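Local structure of SUBA (Escherichia coli, 2IY9) at residues D63-D74 against L111-V122. The protein is the protease subunit of the AB5 subtilase cytotoxin, cleaving the host endoplasmic reticulum chaperone BiP at a single hinge site and so driving cells into lethal stress. Sequence-based numbering, arbitrary orientation.
Sequences DSEFAKFSFTQD and LISSRRVIPDGV
At one margin of the seven-stranded parallel sheet of this subtilase, Phe69 of outermost strand 65-70 pairs with Arg115 of strand 111-116. Phe69 N donates to Ser114 O (2.7 Å) and Arg116 N to Phe69 O (2.9 Å). A beta bulge shifts the register by one between Glu65 and Ala67. The Arg115 guanidinium lies flat over one face of the Phe69 ring, planes 15° apart and Arg115 CZ 4.0 Å from the ring centroid, a cation-pi stack; Phe71 CZ meets the guanidinium edge at Arg115 NH1. Arg115 NE forms a salt bridge with Glu144, and NH1 a hydrogen bond with Ser132 OG. Helix 84-98, in the link between the strands, carries His89, probably the charge-relay histidine. On the other face, with Lys68 and Ser70, Arg116 is extended from CG to NE, CG anti to the backbone N (chi1 -175°); Thr72 OG1 lies 3.6 Å from its guanidinium plane. Arg116 NH1 meets the syn lone pair of Asp74 OD2 in a 2.9 Å salt bridge, the planes nearly perpendicular, while Arg116 NE binds Ile118 O. Gln73 clasps the turn twice: N to Asp120 O, and NE2 in a nearly straight N-H bond to Gly121 O (2.8 Å), from above the carbonyl plane.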
ATOM      1  N   ASP A  63      -5.840 -19.578   1.289  1.00 24.97           N
ATOM      2  CA  ASP A  63      -7.140 -19.385   0.648  1.00 24.99           C
ATOM      3  C   ASP A  63      -7.336 -17.958   0.098  1.00 24.54           C
ATOM      4  O   ASP A  63      -8.472 -17.531  -0.110  1.00 24.72           O
ATOM      5  CB  ASP A  63      -8.252 -19.695   1.657  1.00 25.77           C
ATOM      6  CG  ASP A  63      -8.147 -21.096   2.228  1.00 27.50           C
ATOM      7  OD1 ASP A  63      -7.832 -22.024   1.458  1.00 30.49           O
ATOM      8  OD2 ASP A  63      -8.360 -21.260   3.449  1.00 31.23           O
ATOM      9  N   SER A  64      -6.240 -17.238  -0.136  1.00 23.66           N
ATOM     10  CA  SER A  64      -6.290 -15.814  -0.467  1.00 23.26           C
ATOM     11  C   SER A  64      -6.192 -15.490  -1.959  1.00 23.43           C
ATOM     12  O   SER A  64      -6.407 -14.344  -2.361  1.00 23.21           O
ATOM     13  CB  SER A  64      -5.182 -15.057   0.280  1.00 23.32           C
ATOM     14  OG  SER A  64      -5.355 -15.138   1.684  1.00 22.15           O
ATOM     15  N   GLU A  65      -5.857 -16.477  -2.782  1.00 23.22           N
ATOM     16  CA  GLU A  65      -5.604 -16.180  -4.186  1.00 23.38           C
ATOM     17  C   GLU A  65      -6.859 -15.864  -4.993  1.00 22.65           C
ATOM     18  O   GLU A  65      -7.795 -16.662  -5.044  1.00 22.85           O
ATOM     19  CB  GLU A  65      -4.787 -17.286  -4.871  1.00 22.86           C
ATOM     20  CG  GLU A  65      -4.466 -16.965  -6.345  1.00 24.56           C
ATOM     21  CD  GLU A  65      -3.649 -18.045  -7.041  1.00 24.35           C
ATOM     22  OE1 GLU A  65      -3.029 -18.872  -6.349  1.00 27.63           O
ATOM     23  OE2 GLU A  65      -3.630 -18.067  -8.291  1.00 26.85           O
ATOM     24  N   PHE A  66      -6.842 -14.704  -5.643  1.00 22.98           N
ATOM     25  CA  PHE A  66      -7.828 -14.362  -6.672  1.00 23.36           C
ATOM     26  C   PHE A  66      -7.235 -14.615  -8.066  1.00 23.86           C
ATOM     27  O   PHE A  66      -7.859 -15.241  -8.920  1.00 24.23           O
ATOM     28  CB  PHE A  66      -8.250 -12.898  -6.538  1.00 23.59           C
ATOM     29  CG  PHE A  66      -9.170 -12.413  -7.640  1.00 23.70           C
ATOM     30  CD1 PHE A  66     -10.527 -12.739  -7.628  1.00 24.23           C
ATOM     31  CD2 PHE A  66      -8.685 -11.611  -8.672  1.00 25.65           C
ATOM     32  CE1 PHE A  66     -11.376 -12.284  -8.630  1.00 25.47           C
ATOM     33  CE2 PHE A  66      -9.550 -11.132  -9.683  1.00 24.94           C
ATOM     34  CZ  PHE A  66     -10.881 -11.482  -9.663  1.00 25.24           C
ATOM     35  N   ALA A  67      -6.048 -14.069  -8.297  1.00 24.33           N
ATOM     36  CA  ALA A  67      -5.322 -14.276  -9.530  1.00 24.60           C
ATOM     37  C   ALA A  67      -3.844 -14.059  -9.287  1.00 24.94           C
ATOM     38  O   ALA A  67      -3.449 -13.518  -8.259  1.00 24.33           O
ATOM     39  CB  ALA A  67      -5.818 -13.326 -10.620  1.00 25.08           C
ATOM     40  N   LYS A  68      -3.029 -14.488 -10.245  1.00 25.13           N
ATOM     41  CA  LYS A  68      -1.603 -14.191 -10.240  1.00 25.49           C
ATOM     42  C   LYS A  68      -1.117 -13.984 -11.669  1.00 25.39           C
ATOM     43  O   LYS A  68      -1.545 -14.693 -12.587  1.00 25.66           O
ATOM     44  CB  LYS A  68      -0.794 -15.275  -9.512  1.00 25.26           C
ATOM     45  CG  LYS A  68      -0.853 -16.676 -10.138  1.00 26.37           C
ATOM     46  CD  LYS A  68      -0.217 -17.716  -9.214  1.00 25.94           C
ATOM     47  CE  LYS A  68      -0.509 -19.134  -9.719  1.00 27.27           C
ATOM     48  NZ  LYS A  68      -1.982 -19.436  -9.786  1.00 29.54           N
ATOM     49  N   PHE A  69      -0.244 -12.994 -11.836  1.00 25.12           N
ATOM     50  CA  PHE A  69       0.269 -12.571 -13.146  1.00 25.83           C
ATOM     51  C   PHE A  69       1.773 -12.400 -13.114  1.00 26.05           C
ATOM     52  O   PHE A  69       2.345 -12.075 -12.063  1.00 25.62           O
ATOM     53  CB  PHE A  69      -0.299 -11.203 -13.531  1.00 25.53           C
ATOM     54  CG  PHE A  69      -1.784 -11.177 -13.734  1.00 26.39           C
ATOM     55  CD1 PHE A  69      -2.325 -11.249 -15.019  1.00 27.81           C
ATOM     56  CD2 PHE A  69      -2.651 -11.002 -12.648  1.00 27.12           C
ATOM     57  CE1 PHE A  69      -3.706 -11.195 -15.208  1.00 27.06           C
ATOM     58  CE2 PHE A  69      -4.027 -10.947 -12.836  1.00 25.71           C
ATOM     59  CZ  PHE A  69      -4.552 -11.045 -14.107  1.00 26.38           C
ATOM     60  N   SER A  70       2.401 -12.577 -14.282  1.00 26.77           N
ATOM     61  CA  SER A  70       3.818 -12.290 -14.472  1.00 27.19           C
ATOM     62  C   SER A  70       4.034 -11.087 -15.379  1.00 27.85           C
ATOM     63  O   SER A  70       3.429 -10.980 -16.453  1.00 28.03           O
ATOM     64  CB  SER A  70       4.547 -13.471 -15.103  1.00 27.69           C
ATOM     65  OG  SER A  70       5.926 -13.152 -15.243  1.00 26.67           O
ATOM     66  N   PHE A  71       4.909 -10.195 -14.933  1.00 28.18           N
ATOM     67  CA  PHE A  71       5.419  -9.123 -15.772  1.00 28.53           C
ATOM     68  C   PHE A  71       6.935  -9.156 -15.723  1.00 29.08           C
ATOM     69  O   PHE A  71       7.602  -8.138 -15.831  1.00 28.92           O
ATOM     70  CB  PHE A  71       4.830  -7.786 -15.339  1.00 28.23           C
ATOM     71  CG  PHE A  71       3.343  -7.742 -15.484  1.00 27.70           C
ATOM     72  CD1 PHE A  71       2.763  -7.462 -16.719  1.00 27.98           C
ATOM     73  CD2 PHE A  71       2.513  -8.039 -14.397  1.00 28.46           C
ATOM     74  CE1 PHE A  71       1.383  -7.453 -16.877  1.00 26.56           C
ATOM     75  CE2 PHE A  71       1.123  -8.030 -14.543  1.00 27.15           C
ATOM     76  CZ  PHE A  71       0.558  -7.743 -15.788  1.00 27.89           C
ATOM     77  N   THR A  72       7.462 -10.364 -15.563  1.00 29.92           N
ATOM     78  CA  THR A  72       8.897 -10.572 -15.469  1.00 30.80           C
ATOM     79  C   THR A  72       9.362 -11.384 -16.669  1.00 31.44           C
ATOM     80  O   THR A  72       8.553 -12.030 -17.345  1.00 31.48           O
ATOM     81  CB  THR A  72       9.286 -11.265 -14.143  1.00 30.67           C
ATOM     82  OG1 THR A  72       8.472 -12.429 -13.962  1.00 30.44           O
ATOM     83  CG2 THR A  72       9.065 -10.311 -12.972  1.00 30.46           C
ATOM     84  N   GLN A  73      10.671 -11.352 -16.913  1.00 32.00           N
ATOM     85  CA  GLN A  73      11.262 -11.894 -18.135  1.00 32.22           C
ATOM     86  C   GLN A  73      11.270 -13.425 -18.185  1.00 32.35           C
ATOM     87  O   GLN A  73      11.430 -14.019 -19.264  1.00 32.68           O
ATOM     88  CB  GLN A  73      12.681 -11.362 -18.294  1.00 32.46           C
ATOM     89  CG  GLN A  73      12.763  -9.869 -18.580  1.00 33.50           C
ATOM     90  CD  GLN A  73      14.197  -9.372 -18.619  1.00 35.31           C
ATOM     91  OE1 GLN A  73      15.076 -10.032 -19.179  1.00 38.90           O
ATOM     92  NE2 GLN A  73      14.442  -8.210 -18.026  1.00 33.61           N
ATOM     93  N   ASP A  74      11.099 -14.055 -17.024  1.00 32.08           N
ATOM     94  CA  ASP A  74      10.980 -15.512 -16.934  1.00 31.81           C
ATOM     95  C   ASP A  74       9.545 -16.021 -17.157  1.00 31.80           C
ATOM     96  O   ASP A  74       9.312 -17.232 -17.186  1.00 32.11           O
ATOM     97  CB  ASP A  74      11.534 -16.017 -15.594  1.00 31.52           C
ATOM     98  CG  ASP A  74      10.734 -15.512 -14.377  1.00 31.92           C
ATOM     99  OD1 ASP A  74       9.766 -14.718 -14.539  1.00 32.39           O
ATOM    100  OD2 ASP A  74      11.090 -15.918 -13.253  1.00 29.80           O
ATOM    101  N   LEU A 111      -9.143 -10.795  -0.771  1.00 22.65           N
ATOM    102  CA  LEU A 111      -8.354 -11.682  -1.600  1.00 21.96           C
ATOM    103  C   LEU A 111      -7.212 -10.879  -2.205  1.00 22.03           C
ATOM    104  O   LEU A 111      -7.182  -9.654  -2.085  1.00 21.69           O
ATOM    105  CB  LEU A 111      -9.214 -12.302  -2.699  1.00 21.88           C
ATOM    106  CG  LEU A 111     -10.414 -13.141  -2.252  1.00 22.22           C
ATOM    107  CD1 LEU A 111     -11.269 -13.550  -3.462  1.00 22.92           C
ATOM    108  CD2 LEU A 111      -9.974 -14.358  -1.489  1.00 22.34           C
ATOM    109  N   ILE A 112      -6.278 -11.579  -2.846  1.00 21.79           N
ATOM    110  CA  ILE A 112      -5.061 -10.968  -3.350  1.00 22.30           C
ATOM    111  C   ILE A 112      -4.880 -11.323  -4.830  1.00 22.35           C
ATOM    112  O   ILE A 112      -4.993 -12.491  -5.221  1.00 22.18           O
ATOM    113  CB  ILE A 112      -3.818 -11.472  -2.540  1.00 22.46           C
ATOM    114  CG1 ILE A 112      -3.904 -11.038  -1.059  1.00 22.72           C
ATOM    115  CG2 ILE A 112      -2.483 -11.059  -3.223  1.00 22.99           C
ATOM    116  CD1 ILE A 112      -3.813  -9.516  -0.820  1.00 21.60           C
ATOM    117  N   SER A 113      -4.608 -10.306  -5.637  1.00 22.67           N
ATOM    118  CA  SER A 113      -4.184 -10.504  -7.021  1.00 23.41           C
ATOM    119  C   SER A 113      -2.711 -10.136  -7.114  1.00 23.97           C
ATOM    120  O   SER A 113      -2.348  -8.953  -7.011  1.00 24.88           O
ATOM    121  CB  SER A 113      -5.014  -9.646  -7.975  1.00 23.49           C
ATOM    122  OG  SER A 113      -4.556  -9.805  -9.306  1.00 24.57           O
ATOM    123  N   SER A 114      -1.871 -11.152  -7.302  1.00 23.67           N
ATOM    124  CA  SER A 114      -0.431 -10.958  -7.355  1.00 23.69           C
ATOM    125  C   SER A 114       0.019 -10.579  -8.760  1.00 24.07           C
ATOM    126  O   SER A 114      -0.310 -11.258  -9.741  1.00 24.25           O
ATOM    127  CB  SER A 114       0.307 -12.200  -6.887  1.00 23.39           C
ATOM    128  OG  SER A 114       1.701 -11.969  -6.907  1.00 24.04           O
ATOM    129  N   ARG A 115       0.748  -9.475  -8.854  1.00 23.74           N
ATOM    130  CA  ARG A 115       1.279  -9.042 -10.132  1.00 23.96           C
ATOM    131  C   ARG A 115       2.780  -8.915  -9.966  1.00 23.91           C
ATOM    132  O   ARG A 115       3.290  -7.928  -9.397  1.00 23.47           O
ATOM    133  CB  ARG A 115       0.601  -7.742 -10.585  1.00 24.21           C
ATOM    134  CG  ARG A 115      -0.890  -7.932 -10.868  1.00 23.12           C
ATOM    135  CD  ARG A 115      -1.628  -6.652 -11.215  1.00 24.33           C
ATOM    136  NE  ARG A 115      -3.005  -6.974 -11.596  1.00 24.49           N
ATOM    137  CZ  ARG A 115      -3.395  -7.236 -12.841  1.00 25.00           C
ATOM    138  NH1 ARG A 115      -2.515  -7.201 -13.841  1.00 25.23           N
ATOM    139  NH2 ARG A 115      -4.662  -7.542 -13.084  1.00 24.01           N
ATOM    140  N   ARG A 116       3.497  -9.934 -10.436  1.00 24.01           N
ATOM    141  CA  ARG A 116       4.936  -9.977 -10.206  1.00 24.23           C
ATOM    142  C   ARG A 116       5.668  -9.087 -11.206  1.00 23.93           C
ATOM    143  O   ARG A 116       5.547  -9.291 -12.412  1.00 23.74           O
ATOM    144  CB  ARG A 116       5.483 -11.405 -10.227  1.00 24.76           C
ATOM    145  CG  ARG A 116       6.973 -11.432  -9.859  1.00 25.40           C
ATOM    146  CD  ARG A 116       7.643 -12.803  -9.965  1.00 25.60           C
ATOM    147  NE  ARG A 116       9.067 -12.588 -10.247  1.00 27.51           N
ATOM    148  CZ  ARG A 116       9.893 -13.460 -10.823  1.00 29.31           C
ATOM    149  NH1 ARG A 116       9.493 -14.680 -11.177  1.00 29.01           N
ATOM    150  NH2 ARG A 116      11.149 -13.102 -11.038  1.00 29.64           N
ATOM    151  N   VAL A 117       6.429  -8.114 -10.700  1.00 23.76           N
ATOM    152  CA  VAL A 117       7.127  -7.143 -11.565  1.00 24.52           C
ATOM    153  C   VAL A 117       8.654  -7.111 -11.387  1.00 25.55           C
ATOM    154  O   VAL A 117       9.366  -6.468 -12.177  1.00 25.07           O
ATOM    155  CB  VAL A 117       6.553  -5.708 -11.399  1.00 24.00           C
ATOM    156  CG1 VAL A 117       5.109  -5.658 -11.855  1.00 23.76           C
ATOM    157  CG2 VAL A 117       6.685  -5.228  -9.956  1.00 24.46           C
ATOM    158  N   ILE A 118       9.126  -7.788 -10.334  1.00 26.49           N
ATOM    159  CA  ILE A 118      10.541  -7.895  -9.969  1.00 27.42           C
ATOM    160  C   ILE A 118      10.792  -9.297  -9.377  1.00 28.26           C
ATOM    161  O   ILE A 118       9.849  -9.969  -8.972  1.00 28.27           O
ATOM    162  CB  ILE A 118      10.987  -6.785  -8.958  1.00 27.23           C
ATOM    163  CG1 ILE A 118      10.170  -6.842  -7.652  1.00 27.38           C
ATOM    164  CG2 ILE A 118      10.940  -5.388  -9.613  1.00 27.27           C
ATOM    165  CD1 ILE A 118      10.567  -5.799  -6.591  1.00 27.93           C
ATOM    166  N   PRO A 119      12.049  -9.779  -9.396  1.00 28.99           N
ATOM    167  CA  PRO A 119      13.190  -9.193 -10.086  1.00 29.71           C
ATOM    168  C   PRO A 119      13.088  -9.498 -11.580  1.00 30.57           C
ATOM    169  O   PRO A 119      12.186 -10.239 -12.008  1.00 30.83           O
ATOM    170  CB  PRO A 119      14.392  -9.923  -9.469  1.00 29.59           C
ATOM    171  CG  PRO A 119      13.865 -11.245  -9.074  1.00 29.48           C
ATOM    172  CD  PRO A 119      12.408 -11.029  -8.694  1.00 29.33           C
ATOM    173  N   ASP A 120      13.999  -8.924 -12.360  1.00 30.90           N
ATOM    174  CA  ASP A 120      14.069  -9.175 -13.798  1.00 31.56           C
ATOM    175  C   ASP A 120      12.750  -8.873 -14.510  1.00 31.68           C
ATOM    176  O   ASP A 120      12.285  -9.641 -15.348  1.00 31.48           O
ATOM    177  CB  ASP A 120      14.540 -10.611 -14.072  1.00 31.87           C
ATOM    178  CG  ASP A 120      15.769 -10.980 -13.263  1.00 32.70           C
ATOM    179  OD1 ASP A 120      16.713 -10.173 -13.228  1.00 36.05           O
ATOM    180  OD2 ASP A 120      15.784 -12.056 -12.632  1.00 35.26           O
ATOM    181  N   GLY A 121      12.141  -7.742 -14.164  1.00 31.99           N
ATOM    182  CA  GLY A 121      10.931  -7.324 -14.843  1.00 32.16           C
ATOM    183  C   GLY A 121      11.189  -7.045 -16.311  1.00 32.75           C
ATOM    184  O   GLY A 121      12.336  -6.822 -16.727  1.00 32.60           O
ATOM    185  N   VAL A 122      10.123  -7.089 -17.099  1.00 32.96           N
ATOM    186  CA  VAL A 122      10.161  -6.543 -18.441  1.00 33.48           C
ATOM    187  C   VAL A 122      10.337  -5.034 -18.243  1.00 33.77           C
ATOM    188  O   VAL A 122      10.198  -4.541 -17.115  1.00 34.10           O
ATOM    189  CB  VAL A 122       8.881  -6.888 -19.238  1.00 33.62           C
ATOM    190  CG1 VAL A 122       8.672  -8.408 -19.292  1.00 33.65           C
ATOM    191  CG2 VAL A 122       7.645  -6.197 -18.643  1.00 33.72           C
TER
HETATM  192  O   HOH W   1       2.260 -13.020  -9.347  1.00 26.87           O
HETATM  193  O   HOH W   2      13.558 -13.936 -12.449  1.00 29.53           O
HETATM  194  O   HOH W   3      12.322 -12.934 -14.882  1.00 52.63           O